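Local coordinates for aminotransferase (Psychrobacter arcticus 273-4, PDB 3IF2), which binds pyridoxal 5'-phosphate and is probably an aminotransferase exchanging amino groups between amino acids and keto acids, perhaps a valine-pyruvate transaminase, at residues 32-40 with 388-396; 370-378 with 433-441. One frame throughout, in Å; residues are numbered along the deposited sequence.

Contact 1 (32-40 with 388-396); sequences QPVNMLGGG and AKGTLIVPS
Asn35 grips the 388-396 segment with both backbone and side chain. Its N donates to Gly390 O at 2.8 Å. Its O accepts from Leu392 N at 3.0 Å in a nearly straight bond. Leu37 N then reaches Leu392 O at 3.0 Å, bent to 131°. The two short strands run parallel. On the Asn35 face, ND2 of Asn35 donates to Thr391 OG1 at 2.9 Å, with the hydroxyl lying 19° out of the amide plane. Thr391 can accept there because its OG1 stands beside its own backbone N, anti to the carbonyl carbon (chi1 -60°). A valine here would fill much the same space but would probably leave the Asn35 amide without this acceptor and freer to turn. Past the paired residues, Leu37 CB packs on Ile393 CG2 at 4.0 Å. The Met36 face is apolar: the selenium of selenomethionine Met36 lies 4.3 Å from Leu392 CB, and Val34 CG1 is as far from Leu392 CD1. Gly390 closes the Schellman motif of helix 379-388 and turns the chain into the strand; lacking a CB, it adopts the required positive phi easily. Helix 16-29 backs Met36 and Leu392, whereas helix 423-441 meets Asn35, Leu37 and Thr391. Backbone bonds thus fix the register of this small parallel pair, the Asn35-Thr391 bond adds a polar tie on one face, and hydrophobic packing seats the other.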
loop_
_atom_site.group_PDB
_atom_site.type_symbol
_atom_site.label_atom_id
_atom_site.label_comp_id
_atom_site.label_asym_id
_atom_site.label_seq_id
_atom_site.Cartn_x
_atom_site.Cartn_y
_atom_site.Cartn_z
ATOM N N GLN A 32 29.558 -6.968 -8.377
ATOM C CA GLN A 32 30.584 -6.078 -7.809
ATOM C C GLN A 32 30.211 -5.758 -6.350
ATOM O O GLN A 32 29.125 -5.212 -6.117
ATOM C CB GLN A 32 30.645 -4.748 -8.590
ATOM C CG GLN A 32 31.344 -4.794 -9.966
ATOM C CD GLN A 32 32.872 -4.686 -9.873
ATOM O OE1 GLN A 32 33.470 -4.975 -8.835
ATOM N NE2 GLN A 32 33.504 -4.258 -10.966
ATOM N N PRO A 33 31.082 -6.117 -5.374
ATOM C CA PRO A 33 30.763 -5.788 -3.982
ATOM C C PRO A 33 30.991 -4.292 -3.719
ATOM O O PRO A 33 31.753 -3.646 -4.445
ATOM C CB PRO A 33 31.721 -6.675 -3.182
ATOM C CG PRO A 33 32.862 -6.942 -4.075
ATOM C CD PRO A 33 32.436 -6.699 -5.495
ATOM N N VAL A 34 30.314 -3.761 -2.705
ATOM C CA VAL A 34 30.393 -2.334 -2.350
ATOM C C VAL A 34 30.354 -2.091 -0.849
ATOM O O VAL A 34 29.840 -2.930 -0.104
ATOM C CB VAL A 34 29.193 -1.542 -2.969
ATOM C CG1 VAL A 34 29.297 -1.512 -4.489
ATOM C CG2 VAL A 34 27.846 -2.143 -2.503
ATOM N N ASN A 35 30.893 -0.941 -0.432
ATOM C CA ASN A 35 30.810 -0.466 0.946
ATOM C C ASN A 35 29.500 0.312 0.949
ATOM O O ASN A 35 29.472 1.477 0.573
ATOM C CB ASN A 35 31.997 0.434 1.329
ATOM C CG ASN A 35 33.347 -0.262 1.209
ATOM O OD1 ASN A 35 33.454 -1.480 1.346
ATOM N ND2 ASN A 35 34.391 0.522 0.976
HETATM N N MSE A 36 28.410 -0.344 1.335
HETATM C CA MSE A 36 27.060 0.242 1.276
HETATM C C MSE A 36 26.714 1.051 2.541
HETATM O O MSE A 36 26.243 0.498 3.531
HETATM C CB MSE A 36 26.025 -0.874 0.987
HETATM C CG MSE A 36 24.523 -0.461 0.971
HETATM SE SE MSE A 36 24.151 1.130 -0.114
HETATM C CE MSE A 36 22.204 1.081 0.051
ATOM N N LEU A 37 26.977 2.360 2.493
ATOM C CA LEU A 37 26.649 3.319 3.577
ATOM C C LEU A 37 25.525 4.289 3.197
ATOM O O LEU A 37 25.262 5.229 3.937
ATOM C CB LEU A 37 27.910 4.119 3.975
ATOM C CG LEU A 37 29.106 3.314 4.470
ATOM C CD1 LEU A 37 30.287 4.248 4.749
ATOM C CD2 LEU A 37 28.714 2.494 5.715
ATOM N N GLY A 38 24.861 4.049 2.061
ATOM C CA GLY A 38 23.763 4.898 1.540
ATOM C C GLY A 38 22.312 4.496 1.797
ATOM O O GLY A 38 21.388 5.291 1.531
ATOM N N GLY A 39 22.092 3.278 2.291
ATOM C CA GLY A 39 20.720 2.788 2.528
ATOM C C GLY A 39 20.066 3.313 3.794
ATOM O O GLY A 39 20.719 3.988 4.606
ATOM N N GLY A 40 18.776 2.995 3.931
ATOM C CA GLY A 40 17.943 3.323 5.084
ATOM C C GLY A 40 17.385 2.090 5.791
ATOM O O GLY A 40 16.503 2.219 6.651
ATOM N N ALA A 388 32.426 5.351 -7.889
ATOM C CA ALA A 388 33.430 4.769 -8.803
ATOM C C ALA A 388 34.553 4.011 -8.052
ATOM O O ALA A 388 35.240 3.202 -8.676
ATOM C CB ALA A 388 34.029 5.856 -9.750
ATOM N N LYS A 389 34.751 4.295 -6.746
ATOM C CA LYS A 389 35.712 3.582 -5.862
ATOM C C LYS A 389 35.004 2.601 -4.879
ATOM O O LYS A 389 35.554 2.245 -3.820
ATOM C CB LYS A 389 36.617 4.583 -5.110
ATOM C CG LYS A 389 37.379 5.541 -6.041
ATOM C CD LYS A 389 38.354 6.484 -5.309
ATOM C CE LYS A 389 39.751 5.871 -5.157
ATOM N NZ LYS A 389 40.518 5.775 -6.445
ATOM N N GLY A 390 33.788 2.175 -5.230
ATOM C CA GLY A 390 33.033 1.199 -4.456
ATOM C C GLY A 390 32.300 1.589 -3.181
ATOM O O GLY A 390 31.649 0.719 -2.599
ATOM N N THR A 391 32.388 2.850 -2.736
ATOM C CA THR A 391 31.711 3.318 -1.499
ATOM C C THR A 391 30.488 4.221 -1.816
ATOM O O THR A 391 30.612 5.226 -2.530
ATOM C CB THR A 391 32.709 4.023 -0.559
ATOM O OG1 THR A 391 33.736 3.099 -0.202
ATOM C CG2 THR A 391 32.039 4.503 0.724
ATOM N N LEU A 392 29.319 3.863 -1.272
ATOM C CA LEU A 392 28.077 4.587 -1.533
ATOM C C LEU A 392 27.554 5.314 -0.310
ATOM O O LEU A 392 27.335 4.692 0.707
ATOM C CB LEU A 392 27.003 3.649 -2.091
ATOM C CG LEU A 392 27.088 3.380 -3.607
ATOM C CD1 LEU A 392 28.361 2.641 -4.011
ATOM C CD2 LEU A 392 25.860 2.597 -4.075
ATOM N N ILE A 393 27.375 6.628 -0.434
ATOM C CA ILE A 393 26.775 7.486 0.588
ATOM C C ILE A 393 25.643 8.247 -0.120
ATOM O O ILE A 393 25.382 7.976 -1.279
ATOM C CB ILE A 393 27.855 8.385 1.283
ATOM C CG1 ILE A 393 28.646 9.279 0.307
ATOM C CG2 ILE A 393 28.865 7.496 2.013
ATOM C CD1 ILE A 393 27.881 10.415 -0.329
ATOM N N VAL A 394 24.948 9.154 0.560
ATOM C CA VAL A 394 23.898 9.972 -0.077
ATOM C C VAL A 394 24.307 11.468 -0.016
ATOM O O VAL A 394 24.639 11.968 1.069
ATOM C CB VAL A 394 22.517 9.749 0.557
ATOM C CG1 VAL A 394 21.427 10.397 -0.300
ATOM C CG2 VAL A 394 22.218 8.253 0.677
ATOM N N PRO A 395 24.295 12.181 -1.174
ATOM C CA PRO A 395 24.658 13.615 -1.162
ATOM C C PRO A 395 23.526 14.478 -0.586
ATOM O O PRO A 395 22.347 14.116 -0.691
ATOM C CB PRO A 395 24.921 13.928 -2.637
ATOM C CG PRO A 395 24.013 13.039 -3.375
ATOM C CD PRO A 395 23.830 11.770 -2.519
ATOM N N SER A 396 23.900 15.593 0.028
ATOM C CA SER A 396 22.955 16.498 0.691
ATOM C C SER A 396 21.927 17.246 -0.159
ATOM O O SER A 396 20.873 17.606 0.364
ATOM C CB SER A 396 23.736 17.549 1.496
ATOM O OG SER A 396 24.765 18.198 0.726
#

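Contact 2 (370-378 with 433-441); sequences LWFKDLPIS and IGEVVRELY
The end of strand 367-372 and the type II turn from Phe372 to Leu375 meet the last turns of helix 423-441, where that helix packs against the six-stranded mixed sheet of this class I and II family aminotransferase. Tyr441 spans the gap: its OH donates to Lys373 O at 2.5 Å. The acceptor sits at the ring edge, but the hydroxyl stands 47° out of the carbonyl plane, away from the usual lone-pair direction. A long aromatic side chain suits this place, since its apolar ring can pack while its tip reaches a turn carbonyl. One turn earlier, Val437 lays CG2 over one face of the Phe372 ring, 3.9 Å above its plane and offset toward the rim. Leu440 serves the departing chain. Its CD2 meets Ile377 CD1 at 3.4 Å, the two side chains crossing at about a right angle. With CG swung opposite the backbone N (chi1 -174°), Leu375 brings CD1 to 4.0 Å from both Leu440 CD2 and Tyr441 CE2. Pro376 rests CG on Leu440 O at 3.6 Å. Beyond this layer, Leu382 of helix 379-388 packs on Phe372 and Leu375, while strands 357-360 and 414-418 flank Phe372 through Leu357 and Ile415.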
loop_
_atom_site.group_PDB
_atom_site.type_symbol
_atom_site.label_atom_id
_atom_site.label_comp_id
_atom_site.label_asym_id
_atom_site.label_seq_id
_atom_site.Cartn_x
_atom_site.Cartn_y
_atom_site.Cartn_z
ATOM N N LEU A 370 27.521 14.464 7.804
ATOM C CA LEU A 370 28.866 15.040 7.724
ATOM C C LEU A 370 28.847 16.304 6.880
ATOM O O LEU A 370 28.291 16.277 5.783
ATOM C CB LEU A 370 29.849 14.029 7.098
ATOM C CG LEU A 370 30.370 12.841 7.935
ATOM C CD1 LEU A 370 29.303 12.177 8.755
ATOM C CD2 LEU A 370 31.057 11.814 7.040
ATOM N N TRP A 371 29.447 17.386 7.404
ATOM C CA TRP A 371 29.565 18.698 6.724
ATOM C C TRP A 371 31.044 19.047 6.464
ATOM O O TRP A 371 31.796 19.297 7.396
ATOM C CB TRP A 371 28.864 19.779 7.558
ATOM C CG TRP A 371 28.998 21.217 7.075
ATOM C CD1 TRP A 371 29.175 21.655 5.782
ATOM C CD2 TRP A 371 28.841 22.397 7.868
ATOM N NE1 TRP A 371 29.214 23.032 5.737
ATOM C CE2 TRP A 371 28.998 23.517 6.999
ATOM C CE3 TRP A 371 28.598 22.627 9.233
ATOM C CZ2 TRP A 371 28.923 24.846 7.457
ATOM C CZ3 TRP A 371 28.529 23.963 9.695
ATOM C CH2 TRP A 371 28.697 25.052 8.802
ATOM N N PHE A 372 31.429 19.045 5.188
ATOM C CA PHE A 372 32.772 19.391 4.733
ATOM C C PHE A 372 32.779 20.885 4.407
ATOM O O PHE A 372 32.374 21.266 3.310
ATOM C CB PHE A 372 33.146 18.565 3.488
ATOM C CG PHE A 372 33.005 17.082 3.677
ATOM C CD1 PHE A 372 33.891 16.386 4.497
ATOM C CD2 PHE A 372 32.009 16.368 3.018
ATOM C CE1 PHE A 372 33.763 15.005 4.674
ATOM C CE2 PHE A 372 31.880 14.992 3.185
ATOM C CZ PHE A 372 32.757 14.311 4.015
ATOM N N LYS A 373 33.205 21.728 5.356
ATOM C CA LYS A 373 33.268 23.192 5.118
ATOM C C LYS A 373 34.221 23.521 3.946
ATOM O O LYS A 373 35.344 23.033 3.928
ATOM C CB LYS A 373 33.724 23.990 6.364
ATOM C CG LYS A 373 32.735 24.172 7.561
ATOM C CD LYS A 373 33.464 25.012 8.665
ATOM C CE LYS A 373 32.693 25.237 9.991
ATOM N NZ LYS A 373 31.673 26.327 10.016
ATOM N N ASP A 374 33.745 24.309 2.973
ATOM C CA ASP A 374 34.533 24.767 1.792
ATOM C C ASP A 374 35.134 23.646 0.934
ATOM O O ASP A 374 36.284 23.735 0.504
ATOM C CB ASP A 374 35.656 25.736 2.221
ATOM C CG ASP A 374 35.163 26.864 3.107
ATOM O OD1 ASP A 374 33.986 27.276 2.989
ATOM O OD2 ASP A 374 35.972 27.341 3.926
ATOM N N LEU A 375 34.342 22.607 0.676
ATOM C CA LEU A 375 34.801 21.467 -0.123
ATOM C C LEU A 375 34.971 21.965 -1.569
ATOM O O LEU A 375 34.058 22.625 -2.087
ATOM C CB LEU A 375 33.815 20.293 -0.030
ATOM C CG LEU A 375 34.175 18.941 -0.674
ATOM C CD1 LEU A 375 35.490 18.388 -0.163
ATOM C CD2 LEU A 375 33.045 17.910 -0.463
ATOM N N PRO A 376 36.143 21.701 -2.211
ATOM C CA PRO A 376 36.351 22.204 -3.597
ATOM C C PRO A 376 35.392 21.655 -4.668
ATOM O O PRO A 376 35.266 22.269 -5.724
ATOM C CB PRO A 376 37.800 21.815 -3.918
ATOM C CG PRO A 376 38.399 21.397 -2.641
ATOM C CD PRO A 376 37.307 20.914 -1.762
ATOM N N ILE A 377 34.760 20.508 -4.402
ATOM C CA ILE A 377 33.752 19.927 -5.288
ATOM C C ILE A 377 32.419 19.923 -4.534
ATOM O O ILE A 377 32.387 20.188 -3.330
ATOM C CB ILE A 377 34.177 18.499 -5.797
ATOM C CG1 ILE A 377 34.249 17.445 -4.666
ATOM C CG2 ILE A 377 35.523 18.591 -6.550
ATOM C CD1 ILE A 377 34.615 16.043 -5.150
ATOM N N SER A 378 31.327 19.685 -5.252
ATOM C CA SER A 378 30.005 19.561 -4.615
ATOM C C SER A 378 29.899 18.134 -4.072
ATOM O O SER A 378 30.563 17.223 -4.594
ATOM C CB SER A 378 28.852 19.831 -5.598
ATOM O OG SER A 378 28.721 18.809 -6.563
ATOM N N ILE A 433 36.464 7.404 2.187
ATOM C CA ILE A 433 35.955 8.779 2.388
ATOM C C ILE A 433 37.078 9.699 2.869
ATOM O O ILE A 433 37.205 10.818 2.380
ATOM C CB ILE A 433 34.779 8.844 3.394
ATOM C CG1 ILE A 433 33.509 8.217 2.789
ATOM C CG2 ILE A 433 34.468 10.299 3.802
ATOM C CD1 ILE A 433 32.402 7.940 3.792
ATOM N N GLY A 434 37.909 9.213 3.786
ATOM C CA GLY A 434 39.024 9.988 4.292
ATOM C C GLY A 434 40.075 10.291 3.237
ATOM O O GLY A 434 40.512 11.439 3.108
ATOM N N GLU A 435 40.473 9.270 2.477
ATOM C CA GLU A 435 41.501 9.419 1.441
ATOM C C GLU A 435 41.052 10.401 0.364
ATOM O O GLU A 435 41.755 11.377 0.100
ATOM C CB GLU A 435 41.904 8.059 0.842
ATOM C CG GLU A 435 42.792 7.225 1.800
ATOM C CD GLU A 435 42.943 5.757 1.402
ATOM O OE1 GLU A 435 41.951 5.144 0.937
ATOM O OE2 GLU A 435 44.050 5.198 1.597
ATOM N N VAL A 436 39.856 10.178 -0.184
ATOM C CA VAL A 436 39.314 11.039 -1.248
ATOM C C VAL A 436 39.188 12.513 -0.810
ATOM O O VAL A 436 39.668 13.405 -1.533
ATOM C CB VAL A 436 37.976 10.487 -1.815
ATOM C CG1 VAL A 436 37.326 11.476 -2.788
ATOM C CG2 VAL A 436 38.215 9.135 -2.495
ATOM N N VAL A 437 38.619 12.736 0.382
ATOM C CA VAL A 437 38.391 14.091 0.917
ATOM C C VAL A 437 39.682 14.815 1.302
ATOM O O VAL A 437 39.827 16.003 1.016
ATOM C CB VAL A 437 37.379 14.091 2.102
ATOM C CG1 VAL A 437 37.328 15.453 2.797
ATOM C CG2 VAL A 437 35.981 13.678 1.615
ATOM N N ARG A 438 40.609 14.117 1.958
ATOM C CA ARG A 438 41.900 14.723 2.308
ATOM C C ARG A 438 42.639 15.164 1.047
ATOM O O ARG A 438 43.151 16.276 0.998
ATOM C CB ARG A 438 42.786 13.775 3.118
ATOM C CG ARG A 438 42.396 13.605 4.596
ATOM C CD ARG A 438 43.572 12.998 5.407
ATOM N NE ARG A 438 44.121 11.791 4.784
ATOM C CZ ARG A 438 43.635 10.548 4.889
ATOM N NH1 ARG A 438 42.545 10.268 5.616
ATOM N NH2 ARG A 438 44.253 9.561 4.232
ATOM N N GLU A 439 42.651 14.294 0.034
ATOM C CA GLU A 439 43.304 14.554 -1.265
ATOM C C GLU A 439 42.721 15.821 -1.931
ATOM O O GLU A 439 43.477 16.607 -2.519
ATOM C CB GLU A 439 43.193 13.295 -2.161
ATOM C CG GLU A 439 44.039 13.242 -3.432
ATOM C CD GLU A 439 43.522 14.090 -4.587
ATOM O OE1 GLU A 439 42.306 14.389 -4.667
ATOM O OE2 GLU A 439 44.345 14.455 -5.447
ATOM N N LEU A 440 41.397 16.005 -1.828
ATOM C CA LEU A 440 40.694 17.196 -2.349
ATOM C C LEU A 440 41.110 18.468 -1.610
ATOM O O LEU A 440 41.440 19.471 -2.257
ATOM C CB LEU A 440 39.154 17.042 -2.293
ATOM C CG LEU A 440 38.391 16.259 -3.384
ATOM C CD1 LEU A 440 39.198 15.117 -4.048
ATOM C CD2 LEU A 440 37.036 15.748 -2.811
ATOM N N TYR A 441 41.088 18.436 -0.278
ATOM C CA TYR A 441 41.511 19.602 0.528
ATOM C C TYR A 441 42.996 19.963 0.360
ATOM O O TYR A 441 43.353 21.140 0.409
ATOM C CB TYR A 441 41.211 19.424 2.022
ATOM C CG TYR A 441 39.783 19.721 2.445
ATOM C CD1 TYR A 441 39.329 21.041 2.543
ATOM C CD2 TYR A 441 38.899 18.693 2.809
ATOM C CE1 TYR A 441 38.022 21.334 2.959
ATOM C CE2 TYR A 441 37.586 18.977 3.232
ATOM C CZ TYR A 441 37.164 20.299 3.303
ATOM O OH TYR A 441 35.907 20.582 3.719
#

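Contact 1 is the more buried of the two and lies nearer the cofactor, the side chain of Val394 being about 11 Å from the bound pyridoxal phosphate; contact 2 is partly buried, farther from the centre of the chain and away from the annotated sites. Helix 423-441 supplies one side of contact 2 and also packs on contact 1; helix 379-388 touches both. Both reach the same mixed sheet, through strands 394-395 and 367-372. They touch directly, Ile393 CG2 lying 4.0 Å from Ile433 CD1. Strand pairing in contact 1 rests on backbone hydrogen bonds and one amide-to-hydroxyl bond, whereas contact 2, helix against strand and turn, relies on apolar packing with one tyrosine hydroxyl bond.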